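PDB 4QFL: ABC transporter periplasmic peptide-binding protein from Pseudoalteromonas, which binds dipeptides in the periplasm, here Ala-Phe, and probably delivers them to an ABC transporter for uptake. Local coordinates for residues T104-P109 / K188-A193; P340-F345 / P438-F443; K473-T478 / Q485-A490. One frame throughout, in Å; residues are numbered along the deposited sequence.

The three contacts follow one another along the chain. Contacts 2 and 3 are neighbours, with centres 12 Å apart. They meet at helix 480-497, which carries Tyr-487 of contact 3: Tyr-487 packs on Ala-344, Pro-440 and Asp-441 of contact 2, and Asp-441 CB lies 3.3 Å from Tyr-487 OH. Contact 1 is remote. Its centre is 39 Å from that of contact 2 and 43 Å from that of contact 3, and it lies across the chain's centre from contact 2. Segment 438-443 follows strand 428-434, which contributes to the dipeptide pocket. The side chain of Pro-438 is about 12 Å from the bound alanine.

Contact 1. Residues T104-P109 / K188-A193; sequences TAYFTP and KEYAMA
Tyr-106 meets the Tyr-190 hydroxyl with ring atoms CD1 and CE1, CD1 lying 3.3 Å from Tyr-190 OH. The two rings lie at a slant, with planes 38° apart. The Tyr-106 ring is folded back on its own loop, because CG sits between the backbone N and the carbonyl carbon (chi1 39°). This places the ring centre over Thr-104 OG1. The same OG1 accepts a 3.0 Å hydrogen bond from Tyr-106 N, which makes an ST turn.

Phe-107 points at helix 188-196 and is buried against it, with CG anti to the backbone N (chi1 177°). Tyr-190 CB sits over one face of the ring, 3.9 Å from its centroid, in a CH-pi contact. Phe-107 CE1 presses on the helix backbone, 3.5 Å from Tyr-190 CA. Phe-107 CD1 and Tyr-190 CD1 are 3.7 Å apart. Glu-189 CG comes to the ring edge, in plane, and the carboxylate stands nearly upright to the ring. Farther along, Pro-109 CA lies 3.5 Å from Glu-189 OE1. The other carboxylate oxygen, OE2, bonds to Thr-110 OG1.

A leucine at Tyr-190 would probably leave the carbonyl of Tyr-206 without its hydroxyl partner and open a gap beside Tyr-106 and Phe-107.

The three rings form an aromatic cluster between the loop after strand 90-95 and the first turns of helix 188-196. A third element closes it. The loop after this helix supplies two successive carbonyls, Tyr-206 O for Tyr-190 OH and Pro-207 O for Tyr-106 OH. On its other side the helix packs against helix 115-126, where Ala-191 and Met-192 touch Phe-120.

Contact 2. Residues P340-F345 / P438-F443; sequences PTSWAF and PDPDNF
Trp-343 and Pro-440 make a proline-aromatic contact between two loops, one leading to helix 356-363 and the other following strand 428-434. The pyrrolidine stands on the indole face at about a right angle, with its CG-CD edge down. Pro-440 CG is 3.5 Å from the centroid of the six-membered ring and 20° off its normal, a CH-pi contact. Pro-440 CD comes down beside it, 3.3 Å from Trp-343 CZ2. The indole is turned in over its own backbone, with CG between N and the carbonyl carbon (chi1 61°). On another side of the proline, Ala-344 CB touches CG at 3.8 Å.

Two waters add polar bridges. Water 1 accepts from Trp-343 N and donates to Pro-438 O at 2.7 Å. Water 2 lies at the indole edge, in its plane. It accepts from Trp-343 NE1 at 3.1 Å and donates to Asp-439 OD2.

Asp-439 OD1 uses its anti lone pair for Asp-441 N, at 3.0 Å, and is also salt-bridged to Arg-483 of helix 480-497. The carboxylate is therefore held from both its own loop and that helix.

Each loop has its own turn. Ser-342 to Phe-345 is a type I beta turn, and Asp-439 starts an Asx turn. The second loop follows the strand that carries Trp-433 and Ala-434 of the dipeptide pocket, so the contact joins two loops of the solute-binding fold just past a pocket-lining strand.

Contact 3. Residues K473-T478 / Q485-A490; sequences KALDTT and QYYDAA
The hydroxyl of Tyr-487 is hydrogen-bonded to Arg-483 NH2, one turn earlier on the same helix. Across the contact it lies against carbon, 3.7 Å from Ala-474 CB and 3.8 Å from Leu-475 CD2. Arg-483 also reaches the first segment, where its NE makes a weak hydrogen bond to Ala-474 O. Arg-483 thus lies between the Tyr-487 hydroxyl and the Ala-474 carbonyl, and its bond to the carbonyl is the weaker one.

Ala-474 is the centre of the packing. Its CB sits over one face of the Tyr-487 ring, toward the rim, 3.6 Å from CZ. The same methyl meets Tyr-486 CB at 3.7 Å. Two successive tyrosines therefore hold it, one with its ring and one with the root of its side chain. The backbones come close here, with Ala-474 CA and Tyr-486 CA 5.6 Å apart, which suits a small residue.

The Tyr-486 ring turns the other way, to Lys-473. Tyr-486 CG is anti to the carbonyl carbon (chi1 -66°), and this brings one ring face under the lysine chain. Lys-473 CB stands over the ring centre, 3.6 Å from the centroid and 10° off the normal, in a CH-pi contact. The extended chain runs on across the rim, with CD 3.8 Å from Tyr-486 CE1, and the ammonium end leads away. The lysine thus offers methylene carbons to the ring, not its charge.

The two helices, 465-475 and 480-497, form an antiparallel helical hairpin joined by a short turn, where Thr-477 OG1 bonds to Asp-479 N. Leu-470 and Phe-467 continue the interface onto Tyr-486, Ala-489 and Ala-490. Tyr-487 also meets the Phe-444 ring nearly parallel, and backbone bonds join Leu-475 to Ser-172 in the loop before helix 174-178.

Contact 1. Residues T104-P109 / K188-A193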
ATOM      1  N   THR A 104      16.587  -7.631  21.713  1.00 24.84           N
ATOM      2  CA  THR A 104      15.563  -6.786  22.280  1.00 23.36           C
ATOM      3  C   THR A 104      15.404  -7.203  23.723  1.00 24.67           C
ATOM      4  O   THR A 104      16.083  -8.123  24.180  1.00 26.76           O
ATOM      5  CB  THR A 104      14.226  -7.032  21.610  1.00 23.14           C
ATOM      6  OG1 THR A 104      13.762  -8.331  21.994  1.00 23.54           O
ATOM      7  CG2 THR A 104      14.359  -6.941  20.085  1.00 22.38           C
ATOM      8  N   ALA A 105      14.489  -6.539  24.428  1.00 25.65           N
ATOM      9  CA  ALA A 105      14.169  -6.876  25.815  1.00 26.74           C
ATOM     10  C   ALA A 105      13.635  -8.300  25.944  1.00 25.10           C
ATOM     11  O   ALA A 105      13.821  -8.934  26.966  1.00 28.01           O
ATOM     12  CB  ALA A 105      13.162  -5.883  26.387  1.00 27.34           C
ATOM     13  N   TYR A 106      12.986  -8.799  24.896  1.00 22.90           N
ATOM     14  CA  TYR A 106      12.318 -10.088  24.945  1.00 22.62           C
ATOM     15  C   TYR A 106      13.034 -11.190  24.148  1.00 21.31           C
ATOM     16  O   TYR A 106      12.602 -12.342  24.162  1.00 21.27           O
ATOM     17  CB  TYR A 106      10.860  -9.926  24.488  1.00 19.75           C
ATOM     18  CG  TYR A 106      10.713  -8.965  23.324  1.00 21.30           C
ATOM     19  CD1 TYR A 106      10.802  -9.411  22.011  1.00 21.97           C
ATOM     20  CD2 TYR A 106      10.511  -7.607  23.538  1.00 22.54           C
ATOM     21  CE1 TYR A 106      10.689  -8.536  20.944  1.00 19.59           C
ATOM     22  CE2 TYR A 106      10.393  -6.725  22.475  1.00 20.30           C
ATOM     23  CZ  TYR A 106      10.482  -7.199  21.184  1.00 20.93           C
ATOM     24  OH  TYR A 106      10.370  -6.332  20.128  1.00 21.83           O
ATOM     25  N   PHE A 107      14.136 -10.852  23.471  1.00 22.52           N
ATOM     26  CA  PHE A 107      14.852 -11.831  22.631  1.00 22.45           C
ATOM     27  C   PHE A 107      16.338 -11.527  22.442  1.00 23.04           C
ATOM     28  O   PHE A 107      16.726 -10.377  22.246  1.00 25.33           O
ATOM     29  CB  PHE A 107      14.174 -11.962  21.259  1.00 21.50           C
ATOM     30  CG  PHE A 107      14.884 -12.899  20.293  1.00 22.78           C
ATOM     31  CD1 PHE A 107      14.724 -14.275  20.383  1.00 21.69           C
ATOM     32  CD2 PHE A 107      15.675 -12.393  19.265  1.00 23.03           C
ATOM     33  CE1 PHE A 107      15.349 -15.121  19.486  1.00 20.70           C
ATOM     34  CE2 PHE A 107      16.301 -13.242  18.361  1.00 22.72           C
ATOM     35  CZ  PHE A 107      16.140 -14.605  18.480  1.00 21.92           C
ATOM     36  N   THR A 108      17.157 -12.573  22.508  1.00 23.13           N
ATOM     37  CA  THR A 108      18.576 -12.497  22.182  1.00 24.15           C
ATOM     38  C   THR A 108      18.918 -13.676  21.281  1.00 26.28           C
ATOM     39  O   THR A 108      18.740 -14.838  21.680  1.00 25.21           O
ATOM     40  CB  THR A 108      19.467 -12.610  23.438  1.00 27.00           C
ATOM     41  OG1 THR A 108      19.043 -11.661  24.424  1.00 30.36           O
ATOM     42  CG2 THR A 108      20.925 -12.360  23.085  1.00 27.71           C
ATOM     43  N   PRO A 109      19.409 -13.389  20.061  1.00 25.85           N
ATOM     44  CA  PRO A 109      19.773 -14.433  19.093  1.00 26.50           C
ATOM     45  C   PRO A 109      20.908 -15.322  19.586  1.00 25.67           C
ATOM     46  O   PRO A 109      21.754 -14.860  20.348  1.00 26.19           O
ATOM     47  CB  PRO A 109      20.243 -13.630  17.870  1.00 26.00           C
ATOM     48  CG  PRO A 109      20.559 -12.262  18.391  1.00 22.95           C
ATOM     49  CD  PRO A 109      19.578 -12.036  19.500  1.00 24.92           C
ATOM     50  N   LYS A 188      13.239 -16.898  12.659  1.00 22.41           N
ATOM     51  CA  LYS A 188      12.785 -18.236  12.997  1.00 19.93           C
ATOM     52  C   LYS A 188      13.110 -18.581  14.441  1.00 21.58           C
ATOM     53  O   LYS A 188      12.294 -19.186  15.143  1.00 22.71           O
ATOM     54  CB  LYS A 188      13.374 -19.290  12.067  1.00 19.36           C
ATOM     55  CG  LYS A 188      12.745 -20.652  12.306  1.00 21.67           C
ATOM     56  CD  LYS A 188      13.299 -21.732  11.410  1.00 21.46           C
ATOM     57  CE  LYS A 188      12.580 -23.043  11.687  1.00 26.04           C
ATOM     58  NZ  LYS A 188      13.080 -24.165  10.849  1.00 28.97           N
ATOM     59  N   GLU A 189      14.298 -18.201  14.897  1.00 21.09           N
ATOM     60  CA  GLU A 189      14.662 -18.509  16.275  1.00 21.88           C
ATOM     61  C   GLU A 189      13.680 -17.879  17.258  1.00 21.82           C
ATOM     62  O   GLU A 189      13.229 -18.528  18.193  1.00 22.93           O
ATOM     63  CB  GLU A 189      16.093 -18.091  16.600  1.00 23.74           C
ATOM     64  CG  GLU A 189      16.482 -18.449  18.029  1.00 24.37           C
ATOM     65  CD  GLU A 189      17.925 -18.125  18.350  1.00 26.35           C
ATOM     66  OE1 GLU A 189      18.532 -17.342  17.590  1.00 24.87           O
ATOM     67  OE2 GLU A 189      18.448 -18.653  19.361  1.00 27.61           O
ATOM     68  N   TYR A 190      13.346 -16.615  17.040  1.00 21.27           N
ATOM     69  CA  TYR A 190      12.364 -15.940  17.873  1.00 21.42           C
ATOM     70  C   TYR A 190      11.053 -16.700  17.795  1.00 20.82           C
ATOM     71  O   TYR A 190      10.459 -17.039  18.817  1.00 19.98           O
ATOM     72  CB  TYR A 190      12.181 -14.496  17.399  1.00 20.18           C
ATOM     73  CG  TYR A 190      11.221 -13.650  18.215  1.00 22.83           C
ATOM     74  CD1 TYR A 190      11.196 -13.715  19.604  1.00 22.57           C
ATOM     75  CD2 TYR A 190      10.361 -12.764  17.592  1.00 20.09           C
ATOM     76  CE1 TYR A 190      10.323 -12.939  20.339  1.00 20.94           C
ATOM     77  CE2 TYR A 190       9.493 -11.984  18.314  1.00 20.75           C
ATOM     78  CZ  TYR A 190       9.473 -12.073  19.690  1.00 20.50           C
ATOM     79  OH  TYR A 190       8.601 -11.281  20.412  1.00 22.45           O
ATOM     80  N   ALA A 191      10.616 -16.986  16.577  1.00 21.33           N
ATOM     81  CA  ALA A 191       9.339 -17.675  16.374  1.00 20.31           C
ATOM     82  C   ALA A 191       9.282 -19.032  17.065  1.00 21.34           C
ATOM     83  O   ALA A 191       8.274 -19.378  17.668  1.00 21.25           O
ATOM     84  CB  ALA A 191       9.047 -17.826  14.898  1.00 21.54           C
ATOM     85  N   MET A 192      10.364 -19.797  16.970  1.00 22.67           N
ATOM     86  CA  MET A 192      10.440 -21.116  17.596  1.00 23.18           C
ATOM     87  C   MET A 192      10.530 -21.019  19.119  1.00 25.66           C
ATOM     88  O   MET A 192      10.035 -21.885  19.841  1.00 26.30           O
ATOM     89  CB  MET A 192      11.632 -21.896  17.033  1.00 25.45           C
ATOM     90  CG  MET A 192      11.445 -22.350  15.595  1.00 22.06           C
ATOM     91  SD  MET A 192       9.765 -22.962  15.312  1.00 29.62           S
ATOM     92  CE  MET A 192       9.039 -21.589  14.428  1.00 25.38           C
ATOM     93  N   ALA A 193      11.155 -19.950  19.596  1.00 26.36           N
ATOM     94  CA  ALA A 193      11.238 -19.662  21.024  1.00 24.28           C
ATOM     95  C   ALA A 193       9.862 -19.376  21.628  1.00 28.45           C
ATOM     96  O   ALA A 193       9.473 -19.972  22.635  1.00 30.30           O
ATOM     97  CB  ALA A 193      12.160 -18.483  21.260  1.00 28.18           C
TER

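Contact 2. Residues P340-F345 / P438-F443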
ATOM      1  N   PRO A 340       0.225   8.192 -15.416  1.00 17.33           N
ATOM      2  CA  PRO A 340       0.910   8.351 -16.701  1.00 17.05           C
ATOM      3  C   PRO A 340       2.377   7.978 -16.638  1.00 17.43           C
ATOM      4  O   PRO A 340       2.986   7.835 -17.692  1.00 16.94           O
ATOM      5  CB  PRO A 340       0.750   9.847 -17.006  1.00 17.22           C
ATOM      6  CG  PRO A 340       0.519  10.481 -15.686  1.00 20.58           C
ATOM      7  CD  PRO A 340      -0.278   9.474 -14.901  1.00 18.52           C
ATOM      8  N   THR A 341       2.921   7.805 -15.432  1.00 17.50           N
ATOM      9  CA  THR A 341       4.312   7.395 -15.268  1.00 15.84           C
ATOM     10  C   THR A 341       4.499   5.879 -15.230  1.00 16.45           C
ATOM     11  O   THR A 341       5.626   5.391 -15.204  1.00 16.43           O
ATOM     12  CB  THR A 341       4.948   8.008 -14.006  1.00 19.56           C
ATOM     13  OG1 THR A 341       4.041   7.897 -12.906  1.00 17.73           O
ATOM     14  CG2 THR A 341       5.289   9.483 -14.232  1.00 21.80           C
ATOM     15  N   SER A 342       3.396   5.136 -15.234  1.00 16.23           N
ATOM     16  CA  SER A 342       3.458   3.684 -15.334  1.00 14.18           C
ATOM     17  C   SER A 342       3.847   3.297 -16.760  1.00 17.94           C
ATOM     18  O   SER A 342       3.338   3.876 -17.725  1.00 18.18           O
ATOM     19  CB  SER A 342       2.108   3.063 -14.970  1.00 16.89           C
ATOM     20  OG  SER A 342       2.088   1.676 -15.232  1.00 17.06           O
ATOM     21  N   TRP A 343       4.748   2.327 -16.909  1.00 19.22           N
ATOM     22  CA  TRP A 343       5.166   1.980 -18.263  1.00 16.04           C
ATOM     23  C   TRP A 343       4.047   1.383 -19.100  1.00 19.80           C
ATOM     24  O   TRP A 343       4.113   1.385 -20.330  1.00 22.85           O
ATOM     25  CB  TRP A 343       6.437   1.125 -18.303  1.00 19.54           C
ATOM     26  CG  TRP A 343       6.452  -0.236 -17.634  1.00 19.32           C
ATOM     27  CD1 TRP A 343       7.127  -0.565 -16.501  1.00 18.29           C
ATOM     28  CD2 TRP A 343       5.855  -1.461 -18.112  1.00 20.38           C
ATOM     29  NE1 TRP A 343       6.968  -1.899 -16.219  1.00 22.24           N
ATOM     30  CE2 TRP A 343       6.189  -2.474 -17.188  1.00 20.19           C
ATOM     31  CE3 TRP A 343       5.060  -1.791 -19.212  1.00 19.29           C
ATOM     32  CZ2 TRP A 343       5.756  -3.802 -17.331  1.00 18.81           C
ATOM     33  CZ3 TRP A 343       4.622  -3.110 -19.351  1.00 19.05           C
ATOM     34  CH2 TRP A 343       4.971  -4.095 -18.417  1.00 19.42           C
ATOM     35  N   ALA A 344       3.002   0.904 -18.441  1.00 18.21           N
ATOM     36  CA  ALA A 344       1.873   0.327 -19.154  1.00 18.55           C
ATOM     37  C   ALA A 344       0.750   1.332 -19.364  1.00 20.07           C
ATOM     38  O   ALA A 344      -0.320   0.972 -19.855  1.00 19.96           O
ATOM     39  CB  ALA A 344       1.346  -0.906 -18.415  1.00 19.03           C
ATOM     40  N   PHE A 345       0.982   2.589 -18.994  1.00 18.26           N
ATOM     41  CA  PHE A 345      -0.093   3.563 -19.045  1.00 17.79           C
ATOM     42  C   PHE A 345      -0.612   3.725 -20.457  1.00 20.05           C
ATOM     43  O   PHE A 345       0.160   3.792 -21.414  1.00 22.09           O
ATOM     44  CB  PHE A 345       0.353   4.916 -18.511  1.00 18.02           C
ATOM     45  CG  PHE A 345      -0.576   6.038 -18.861  1.00 17.66           C
ATOM     46  CD1 PHE A 345      -1.807   6.162 -18.240  1.00 17.94           C
ATOM     47  CD2 PHE A 345      -0.209   6.983 -19.804  1.00 19.03           C
ATOM     48  CE1 PHE A 345      -2.661   7.205 -18.551  1.00 18.53           C
ATOM     49  CE2 PHE A 345      -1.061   8.031 -20.121  1.00 18.48           C
ATOM     50  CZ  PHE A 345      -2.289   8.141 -19.491  1.00 18.73           C
ATOM     51  N   PRO A 438       7.067  -0.551  -9.267  1.00 15.14           N
ATOM     52  CA  PRO A 438       6.779  -0.002 -10.595  1.00 17.17           C
ATOM     53  C   PRO A 438       6.344  -1.091 -11.605  1.00 19.19           C
ATOM     54  O   PRO A 438       6.226  -0.835 -12.812  1.00 18.11           O
ATOM     55  CB  PRO A 438       8.109   0.628 -10.987  1.00 16.45           C
ATOM     56  CG  PRO A 438       9.105  -0.255 -10.364  1.00 15.70           C
ATOM     57  CD  PRO A 438       8.512  -0.756  -9.073  1.00 15.37           C
ATOM     58  N   ASP A 439       6.097  -2.302 -11.114  1.00 18.89           N
ATOM     59  CA  ASP A 439       5.493  -3.323 -11.959  1.00 17.29           C
ATOM     60  C   ASP A 439       3.988  -3.093 -12.028  1.00 17.03           C
ATOM     61  O   ASP A 439       3.308  -3.130 -11.008  1.00 19.27           O
ATOM     62  CB  ASP A 439       5.800  -4.734 -11.455  1.00 17.01           C
ATOM     63  CG  ASP A 439       5.416  -5.790 -12.461  1.00 18.81           C
ATOM     64  OD1 ASP A 439       4.213  -5.966 -12.685  1.00 17.45           O
ATOM     65  OD2 ASP A 439       6.308  -6.428 -13.052  1.00 22.28           O
ATOM     66  N   PRO A 440       3.462  -2.859 -13.243  1.00 18.52           N
ATOM     67  CA  PRO A 440       2.045  -2.529 -13.486  1.00 16.54           C
ATOM     68  C   PRO A 440       1.056  -3.534 -12.887  1.00 16.82           C
ATOM     69  O   PRO A 440      -0.081  -3.181 -12.590  1.00 18.78           O
ATOM     70  CB  PRO A 440       1.939  -2.529 -15.020  1.00 19.21           C
ATOM     71  CG  PRO A 440       3.319  -2.234 -15.489  1.00 20.69           C
ATOM     72  CD  PRO A 440       4.230  -2.911 -14.499  1.00 18.38           C
ATOM     73  N   ASP A 441       1.471  -4.775 -12.712  1.00 16.71           N
ATOM     74  CA  ASP A 441       0.576  -5.751 -12.120  1.00 18.27           C
ATOM     75  C   ASP A 441       0.133  -5.301 -10.735  1.00 16.56           C
ATOM     76  O   ASP A 441      -0.911  -5.726 -10.234  1.00 17.49           O
ATOM     77  CB  ASP A 441       1.244  -7.117 -12.010  1.00 16.95           C
ATOM     78  CG  ASP A 441       0.402  -8.094 -11.232  1.00 18.55           C
ATOM     79  OD1 ASP A 441      -0.566  -8.615 -11.822  1.00 17.45           O
ATOM     80  OD2 ASP A 441       0.688  -8.319 -10.031  1.00 19.13           O
ATOM     81  N   ASN A 442       0.943  -4.448 -10.115  1.00 18.39           N
ATOM     82  CA  ASN A 442       0.665  -3.967  -8.759  1.00 17.34           C
ATOM     83  C   ASN A 442      -0.587  -3.077  -8.672  1.00 17.50           C
ATOM     84  O   ASN A 442      -1.160  -2.896  -7.595  1.00 17.04           O
ATOM     85  CB  ASN A 442       1.903  -3.268  -8.169  1.00 16.65           C
ATOM     86  CG  ASN A 442       1.753  -2.955  -6.678  1.00 16.11           C
ATOM     87  OD1 ASN A 442       1.792  -3.849  -5.828  1.00 17.72           O
ATOM     88  ND2 ASN A 442       1.600  -1.686  -6.361  1.00 13.23           N
ATOM     89  N   PHE A 443      -1.029  -2.547  -9.811  1.00 16.19           N
ATOM     90  CA  PHE A 443      -2.261  -1.764  -9.862  1.00 16.05           C
ATOM     91  C   PHE A 443      -3.469  -2.640 -10.175  1.00 18.16           C
ATOM     92  O   PHE A 443      -4.595  -2.156 -10.199  1.00 19.64           O
ATOM     93  CB  PHE A 443      -2.168  -0.662 -10.925  1.00 16.74           C
ATOM     94  CG  PHE A 443      -1.498   0.593 -10.445  1.00 16.24           C
ATOM     95  CD1 PHE A 443      -2.211   1.538  -9.714  1.00 18.10           C
ATOM     96  CD2 PHE A 443      -0.159   0.827 -10.714  1.00 15.04           C
ATOM     97  CE1 PHE A 443      -1.610   2.696  -9.257  1.00 15.59           C
ATOM     98  CE2 PHE A 443       0.450   1.977 -10.267  1.00 15.85           C
ATOM     99  CZ  PHE A 443      -0.274   2.915  -9.535  1.00 14.80           C
TER
HETATM  100  O   HOH W   1       5.732   1.560 -13.985  1.00 18.21           O
HETATM  101  O   HOH W   2       7.990  -4.027 -14.272  1.00 22.65           O

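Contact 3. Residues K473-T478 / Q485-A490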
ATOM      1  N   LYS A 473      -2.354 -13.765 -18.203  1.00 21.39           N
ATOM      2  CA  LYS A 473      -1.595 -13.809 -19.444  1.00 21.74           C
ATOM      3  C   LYS A 473      -0.429 -12.818 -19.411  1.00 21.84           C
ATOM      4  O   LYS A 473       0.672 -13.127 -19.869  1.00 24.19           O
ATOM      5  CB  LYS A 473      -2.516 -13.570 -20.639  1.00 23.69           C
ATOM      6  CG  LYS A 473      -3.634 -14.600 -20.719  1.00 22.15           C
ATOM      7  CD  LYS A 473      -4.497 -14.429 -21.954  1.00 24.33           C
ATOM      8  CE  LYS A 473      -5.524 -15.549 -22.053  1.00 23.87           C
ATOM      9  NZ  LYS A 473      -6.223 -15.539 -23.363  1.00 24.89           N
ATOM     10  N   ALA A 474      -0.671 -11.644 -18.833  1.00 21.07           N
ATOM     11  CA  ALA A 474       0.365 -10.623 -18.667  1.00 19.12           C
ATOM     12  C   ALA A 474       1.472 -11.109 -17.746  1.00 20.44           C
ATOM     13  O   ALA A 474       2.601 -10.633 -17.814  1.00 20.54           O
ATOM     14  CB  ALA A 474      -0.241  -9.333 -18.128  1.00 18.41           C
ATOM     15  N   LEU A 475       1.149 -12.063 -16.884  1.00 21.25           N
ATOM     16  CA  LEU A 475       2.131 -12.627 -15.973  1.00 17.96           C
ATOM     17  C   LEU A 475       2.763 -13.892 -16.555  1.00 22.48           C
ATOM     18  O   LEU A 475       3.771 -14.383 -16.045  1.00 21.25           O
ATOM     19  CB  LEU A 475       1.487 -12.920 -14.623  1.00 19.24           C
ATOM     20  CG  LEU A 475       1.038 -11.670 -13.863  1.00 18.92           C
ATOM     21  CD1 LEU A 475       0.543 -12.054 -12.488  1.00 21.87           C
ATOM     22  CD2 LEU A 475       2.161 -10.649 -13.754  1.00 18.35           C
ATOM     23  N   ASP A 476       2.167 -14.403 -17.632  1.00 24.08           N
ATOM     24  CA  ASP A 476       2.664 -15.603 -18.312  1.00 25.84           C
ATOM     25  C   ASP A 476       3.894 -15.327 -19.172  1.00 26.56           C
ATOM     26  O   ASP A 476       4.501 -16.261 -19.696  1.00 25.28           O
ATOM     27  CB  ASP A 476       1.572 -16.235 -19.189  1.00 24.75           C
ATOM     28  CG  ASP A 476       0.548 -17.013 -18.383  1.00 29.48           C
ATOM     29  OD1 ASP A 476       0.855 -17.364 -17.222  1.00 30.11           O
ATOM     30  OD2 ASP A 476      -0.561 -17.283 -18.912  1.00 30.65           O
ATOM     31  N   THR A 477       4.257 -14.053 -19.318  1.00 24.82           N
ATOM     32  CA  THR A 477       5.388 -13.682 -20.165  1.00 24.73           C
ATOM     33  C   THR A 477       6.165 -12.501 -19.590  1.00 23.53           C
ATOM     34  O   THR A 477       5.593 -11.646 -18.924  1.00 21.57           O
ATOM     35  CB  THR A 477       4.917 -13.338 -21.585  1.00 25.13           C
ATOM     36  OG1 THR A 477       6.017 -12.825 -22.350  1.00 25.18           O
ATOM     37  CG2 THR A 477       3.819 -12.299 -21.528  1.00 21.72           C
ATOM     38  N   THR A 478       7.471 -12.461 -19.847  1.00 24.83           N
ATOM     39  CA  THR A 478       8.312 -11.365 -19.383  1.00 22.90           C
ATOM     40  C   THR A 478       8.500 -10.319 -20.471  1.00 25.50           C
ATOM     41  O   THR A 478       9.091  -9.268 -20.241  1.00 27.99           O
ATOM     42  CB  THR A 478       9.691 -11.861 -18.982  1.00 24.31           C
ATOM     43  OG1 THR A 478      10.339 -12.400 -20.137  1.00 27.23           O
ATOM     44  CG2 THR A 478       9.579 -12.927 -17.908  1.00 22.40           C
ATOM     45  N   GLN A 485       0.137  -5.218 -23.967  1.00 22.92           N
ATOM     46  CA  GLN A 485      -1.073  -5.553 -24.720  1.00 23.82           C
ATOM     47  C   GLN A 485      -2.184  -5.975 -23.781  1.00 19.36           C
ATOM     48  O   GLN A 485      -3.320  -5.513 -23.870  1.00 19.73           O
ATOM     49  CB  GLN A 485      -0.801  -6.697 -25.687  1.00 23.46           C
ATOM     50  CG  GLN A 485      -0.162  -6.263 -26.976  1.00 31.13           C
ATOM     51  CD  GLN A 485      -0.014  -7.413 -27.931  1.00 33.82           C
ATOM     52  OE1 GLN A 485       0.368  -8.516 -27.532  1.00 36.87           O
ATOM     53  NE2 GLN A 485      -0.343  -7.180 -29.200  1.00 38.79           N
ATOM     54  N   TYR A 486      -1.843  -6.870 -22.870  1.00 18.98           N
ATOM     55  CA  TYR A 486      -2.806  -7.313 -21.882  1.00 18.76           C
ATOM     56  C   TYR A 486      -3.169  -6.190 -20.915  1.00 19.02           C
ATOM     57  O   TYR A 486      -4.340  -5.997 -20.599  1.00 17.06           O
ATOM     58  CB  TYR A 486      -2.287  -8.560 -21.158  1.00 20.24           C
ATOM     59  CG  TYR A 486      -2.185  -9.732 -22.099  1.00 18.92           C
ATOM     60  CD1 TYR A 486      -3.311 -10.197 -22.766  1.00 21.11           C
ATOM     61  CD2 TYR A 486      -0.975 -10.362 -22.346  1.00 21.10           C
ATOM     62  CE1 TYR A 486      -3.238 -11.264 -23.648  1.00 24.60           C
ATOM     63  CE2 TYR A 486      -0.893 -11.438 -23.234  1.00 22.82           C
ATOM     64  CZ  TYR A 486      -2.032 -11.881 -23.878  1.00 22.42           C
ATOM     65  OH  TYR A 486      -1.982 -12.938 -24.763  1.00 30.74           O
ATOM     66  N   TYR A 487      -2.172  -5.436 -20.468  1.00 19.35           N
ATOM     67  CA  TYR A 487      -2.455  -4.301 -19.597  1.00 19.27           C
ATOM     68  C   TYR A 487      -3.282  -3.250 -20.316  1.00 19.89           C
ATOM     69  O   TYR A 487      -4.101  -2.585 -19.698  1.00 18.83           O
ATOM     70  CB  TYR A 487      -1.176  -3.717 -18.995  1.00 16.91           C
ATOM     71  CG  TYR A 487      -0.572  -4.657 -17.995  1.00 17.65           C
ATOM     72  CD1 TYR A 487      -1.372  -5.279 -17.041  1.00 19.23           C
ATOM     73  CD2 TYR A 487       0.782  -4.968 -18.019  1.00 20.33           C
ATOM     74  CE1 TYR A 487      -0.839  -6.169 -16.131  1.00 19.97           C
ATOM     75  CE2 TYR A 487       1.330  -5.855 -17.106  1.00 17.41           C
ATOM     76  CZ  TYR A 487       0.512  -6.456 -16.168  1.00 18.32           C
ATOM     77  OH  TYR A 487       1.043  -7.344 -15.257  1.00 22.50           O
ATOM     78  N   ASP A 488      -3.087  -3.108 -21.626  1.00 18.12           N
ATOM     79  CA  ASP A 488      -3.954  -2.230 -22.400  1.00 19.60           C
ATOM     80  C   ASP A 488      -5.403  -2.701 -22.325  1.00 19.11           C
ATOM     81  O   ASP A 488      -6.318  -1.910 -22.083  1.00 18.96           O
ATOM     82  CB  ASP A 488      -3.518  -2.173 -23.868  1.00 21.39           C
ATOM     83  CG  ASP A 488      -2.265  -1.356 -24.074  1.00 24.98           C
ATOM     84  OD1 ASP A 488      -1.915  -0.587 -23.167  1.00 25.74           O
ATOM     85  OD2 ASP A 488      -1.632  -1.471 -25.144  1.00 26.35           O
ATOM     86  N   ALA A 489      -5.610  -3.991 -22.552  1.00 17.69           N
ATOM     87  CA  ALA A 489      -6.961  -4.519 -22.580  1.00 18.13           C
ATOM     88  C   ALA A 489      -7.574  -4.377 -21.190  1.00 19.40           C
ATOM     89  O   ALA A 489      -8.780  -4.151 -21.048  1.00 19.62           O
ATOM     90  CB  ALA A 489      -6.954  -5.980 -23.042  1.00 18.92           C
ATOM     91  N   ALA A 490      -6.732  -4.500 -20.166  1.00 18.20           N
ATOM     92  CA  ALA A 490      -7.197  -4.427 -18.788  1.00 17.03           C
ATOM     93  C   ALA A 490      -7.680  -3.025 -18.443  1.00 18.56           C
ATOM     94  O   ALA A 490      -8.712  -2.849 -17.788  1.00 18.43           O
ATOM     95  CB  ALA A 490      -6.100  -4.858 -17.834  1.00 17.43           C
TER